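Local coordinates for protein ElaA (Escherichia coli, PDB 5Z6N) that probably acts as an N-acetyltransferase of the GNAT type, transferring an acetyl group from acetyl coenzyme A to an amine, at residues D6-E11 with D47-L52. Numbering follows the deposited sequence.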
ATOM      1  N   ASP B   6      14.163 -13.211  -5.677  1.00 34.19           N
ATOM      2  CA  ASP B   6      13.162 -13.564  -6.678  1.00 27.79           C
ATOM      3  C   ASP B   6      12.096 -14.369  -5.943  1.00 30.29           C
ATOM      4  O   ASP B   6      12.160 -15.593  -5.848  1.00 33.85           O
ATOM      5  CB  ASP B   6      13.815 -14.348  -7.853  1.00 23.47           C
ATOM      6  CG  ASP B   6      12.793 -14.968  -8.795  1.00 31.83           C
ATOM      7  OD1 ASP B   6      11.619 -14.544  -8.778  1.00 30.92           O
ATOM      8  OD2 ASP B   6      13.178 -15.852  -9.588  1.00 42.73           O
ATOM      9  N   LEU B   7      11.099 -13.663  -5.427  1.00 33.77           N
ATOM     10  CA  LEU B   7      10.137 -14.240  -4.498  1.00 28.37           C
ATOM     11  C   LEU B   7       8.841 -14.569  -5.221  1.00 26.31           C
ATOM     12  O   LEU B   7       8.209 -13.680  -5.801  1.00 27.56           O
ATOM     13  CB  LEU B   7       9.862 -13.269  -3.351  1.00 21.51           C
ATOM     14  CG  LEU B   7      11.051 -12.817  -2.499  1.00 24.58           C
ATOM     15  CD1 LEU B   7      10.571 -12.311  -1.169  1.00 25.74           C
ATOM     16  CD2 LEU B   7      12.073 -13.928  -2.300  1.00 26.76           C
ATOM     17  N   HIS B   8       8.448 -15.841  -5.187  1.00 29.02           N
ATOM     18  CA  HIS B   8       7.046 -16.155  -5.395  1.00 26.75           C
ATOM     19  C   HIS B   8       6.250 -15.512  -4.269  1.00 15.48           C
ATOM     20  O   HIS B   8       6.749 -15.341  -3.152  1.00 25.61           O
ATOM     21  CB  HIS B   8       6.815 -17.668  -5.431  1.00 31.63           C
ATOM     22  CG  HIS B   8       5.403 -18.052  -5.752  1.00 41.53           C
ATOM     23  ND1 HIS B   8       4.997 -18.375  -7.029  1.00 43.99           N
ATOM     24  CD2 HIS B   8       4.300 -18.155  -4.972  1.00 39.84           C
ATOM     25  CE1 HIS B   8       3.707 -18.660  -7.023  1.00 41.42           C
ATOM     26  NE2 HIS B   8       3.260 -18.534  -5.787  1.00 40.63           N
ATOM     27  N   HIS B   9       5.011 -15.127  -4.565  1.00 15.15           N
ATOM     28  CA  HIS B   9       4.249 -14.346  -3.596  1.00 36.26           C
ATOM     29  C   HIS B   9       4.016 -15.103  -2.294  1.00 36.88           C
ATOM     30  O   HIS B   9       3.787 -14.471  -1.256  1.00 34.43           O
ATOM     31  CB  HIS B   9       2.912 -13.915  -4.201  1.00 33.92           C
ATOM     32  CG  HIS B   9       1.942 -15.037  -4.391  1.00 27.30           C
ATOM     33  ND1 HIS B   9       1.030 -15.398  -3.423  1.00 24.01           N
ATOM     34  CD2 HIS B   9       1.736 -15.876  -5.432  1.00 26.14           C
ATOM     35  CE1 HIS B   9       0.304 -16.410  -3.859  1.00 26.09           C
ATOM     36  NE2 HIS B   9       0.711 -16.719  -5.077  1.00 28.82           N
ATOM     37  N   SER B  10       4.081 -16.437  -2.321  1.00 38.36           N
ATOM     38  CA  SER B  10       3.886 -17.220  -1.104  1.00 30.07           C
ATOM     39  C   SER B  10       5.062 -17.101  -0.144  1.00 28.10           C
ATOM     40  O   SER B  10       4.887 -17.315   1.060  1.00 30.11           O
ATOM     41  CB  SER B  10       3.652 -18.690  -1.457  1.00 26.38           C
ATOM     42  OG  SER B  10       4.832 -19.301  -1.952  1.00 22.03           O
ATOM     43  N   GLU B  11       6.247 -16.760  -0.645  1.00 28.28           N
ATOM     44  CA  GLU B  11       7.437 -16.630   0.187  1.00 17.71           C
ATOM     45  C   GLU B  11       7.541 -15.271   0.864  1.00 37.58           C
ATOM     46  O   GLU B  11       8.378 -15.107   1.760  1.00 41.62           O
ATOM     47  CB  GLU B  11       8.691 -16.863  -0.658  1.00 17.77           C
ATOM     48  CG  GLU B  11       8.724 -18.192  -1.400  1.00 18.57           C
ATOM     49  CD  GLU B  11       9.735 -18.200  -2.529  1.00 35.78           C
ATOM     50  OE1 GLU B  11      10.838 -17.653  -2.337  1.00 38.84           O
ATOM     51  OE2 GLU B  11       9.426 -18.757  -3.600  1.00 40.05           O
ATOM     52  N   ASP B  47       0.724 -17.808 -10.021  1.00 31.43           N
ATOM     53  CA  ASP B  47       2.160 -18.062 -10.068  1.00 36.42           C
ATOM     54  C   ASP B  47       2.967 -16.770 -10.134  1.00 36.75           C
ATOM     55  O   ASP B  47       4.054 -16.741 -10.724  1.00 39.04           O
ATOM     56  CB  ASP B  47       2.501 -18.957 -11.261  1.00 39.46           C
ATOM     57  CG  ASP B  47       3.521 -20.025 -10.917  1.00 46.32           C
ATOM     58  OD1 ASP B  47       3.509 -20.513  -9.767  1.00 44.89           O
ATOM     59  OD2 ASP B  47       4.328 -20.384 -11.800  1.00 53.37           O
ATOM     60  N   ASN B  48       2.451 -15.696  -9.546  1.00 33.88           N
ATOM     61  CA  ASN B  48       3.046 -14.377  -9.687  1.00 33.00           C
ATOM     62  C   ASN B  48       4.189 -14.193  -8.701  1.00 29.70           C
ATOM     63  O   ASN B  48       4.098 -14.598  -7.540  1.00 28.97           O
ATOM     64  CB  ASN B  48       1.990 -13.292  -9.486  1.00 34.45           C
ATOM     65  CG  ASN B  48       0.954 -13.286 -10.589  1.00 33.82           C
ATOM     66  OD1 ASN B  48       1.172 -13.846 -11.662  1.00 32.08           O
ATOM     67  ND2 ASN B  48      -0.175 -12.643 -10.337  1.00 35.32           N
ATOM     68  N   ARG B  49       5.262 -13.567  -9.180  1.00 29.12           N
ATOM     69  CA  ARG B  49       6.503 -13.425  -8.436  1.00 26.32           C
ATOM     70  C   ARG B  49       6.838 -11.950  -8.273  1.00 25.67           C
ATOM     71  O   ARG B  49       6.354 -11.093  -9.019  1.00 24.32           O
ATOM     72  CB  ARG B  49       7.667 -14.129  -9.155  1.00 25.53           C
ATOM     73  CG  ARG B  49       7.274 -15.411  -9.876  1.00 25.54           C
ATOM     74  CD  ARG B  49       8.494 -16.215 -10.298  1.00 28.46           C
ATOM     75  NE  ARG B  49       9.557 -16.142  -9.304  1.00 30.28           N
ATOM     76  CZ  ARG B  49       9.802 -17.100  -8.415  1.00 26.08           C
ATOM     77  NH1 ARG B  49       9.055 -18.193  -8.395  1.00 23.12           N
ATOM     78  NH2 ARG B  49      10.783 -16.966  -7.536  1.00 21.84           N
ATOM     79  N   HIS B  50       7.691 -11.663  -7.293  1.00 23.92           N
ATOM     80  CA  HIS B  50       8.194 -10.319  -7.057  1.00 22.96           C
ATOM     81  C   HIS B  50       9.711 -10.349  -6.937  1.00 23.04           C
ATOM     82  O   HIS B  50      10.284 -11.289  -6.374  1.00 13.72           O
ATOM     83  CB  HIS B  50       7.589  -9.694  -5.790  1.00 21.21           C
ATOM     84  CG  HIS B  50       6.104  -9.879  -5.662  1.00 25.06           C
ATOM     85  ND1 HIS B  50       5.528 -11.088  -5.322  1.00 24.30           N
ATOM     86  CD2 HIS B  50       5.079  -9.013  -5.861  1.00 20.15           C
ATOM     87  CE1 HIS B  50       4.213 -10.950  -5.295  1.00 19.56           C
ATOM     88  NE2 HIS B  50       3.915  -9.703  -5.621  1.00 17.73           N
ATOM     89  N   ILE B  51      10.354  -9.317  -7.475  1.00 12.86           N
ATOM     90  CA  ILE B  51      11.804  -9.194  -7.468  1.00 25.00           C
ATOM     91  C   ILE B  51      12.163  -7.914  -6.727  1.00 28.74           C
ATOM     92  O   ILE B  51      11.643  -6.839  -7.044  1.00 24.67           O
ATOM     93  CB  ILE B  51      12.364  -9.216  -8.899  1.00 25.55           C
ATOM     94  CG1 ILE B  51      12.112 -10.605  -9.491  1.00 24.72           C
ATOM     95  CG2 ILE B  51      13.855  -8.864  -8.914  1.00 28.76           C
ATOM     96  CD1 ILE B  51      12.310 -10.715 -10.954  1.00 28.34           C
ATOM     97  N   LEU B  52      13.026  -8.045  -5.720  1.00 31.95           N
ATOM     98  CA  LEU B  52      13.348  -6.967  -4.797  1.00 30.18           C
ATOM     99  C   LEU B  52      14.851  -6.739  -4.796  1.00 33.28           C
ATOM    100  O   LEU B  52      15.625  -7.695  -4.676  1.00 32.33           O
ATOM    101  CB  LEU B  52      12.877  -7.293  -3.370  1.00 32.02           C
ATOM    102  CG  LEU B  52      11.532  -7.997  -3.153  1.00 31.68           C
ATOM    103  CD1 LEU B  52      11.336  -8.421  -1.712  1.00 29.05           C
ATOM    104  CD2 LEU B  52      10.410  -7.110  -3.574  1.00 35.72           C
TER
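Leu-7 and His-50 form the hydrogen-bonded antiparallel pair at the end of strand 3-8, the outermost strand at one side of the GNAT sheet, where it joins strand 49-54. Backbone bonds set the register: Leu-7 N gives to His-50 O at 2.7 Å, and His-50 N returns the bond to Leu-7 O at 2.6 Å. Beyond the strand's end the pairing goes one step further, His-9 N reaching Asn-48 O at 3.2 Å.

A diagonal salt bridge illustrates how side chains on one face can link successive non-hydrogen-bonded pairs. Arg-49, opposite His-8, bends at chi3 (37°) and reaches diagonally to Asp-6, at the next such pair. Its NE makes a salt bridge with Asp-6 OD1 at 2.7 Å, the oxygen lying in the guanidinium plane although the two planar groups are turned 74° apart; NH2 adds a weak bond to Asp-6 O. A leucine in place of Arg-49 would probably leave the Asp-6 carboxylate without its charged mate. Asp-6 OD2 also has a weak hydrogen bond with Thr-102 OG1 of helix 91-106.

Apolar packing occupies the other face of the sheet, where Leu-7 CD1 meets Leu-52 CD1 at 4.0 Å, the side chains crossing at about a right angle against helix 14-31, where Gln-16 touches Leu-7 and Leu-20 touches Leu-52.

The histidine rings are met mainly at their edges, though Asn-48 O stands over a face of the His-8 ring. His-8, its ring swung anti to the backbone N (chi1 -175°), brings CE1 to 3.3 Å from Asp-47 OD1, while the His-50 ring presents CE1, in plane, to His-9 CB at 3.4 Å.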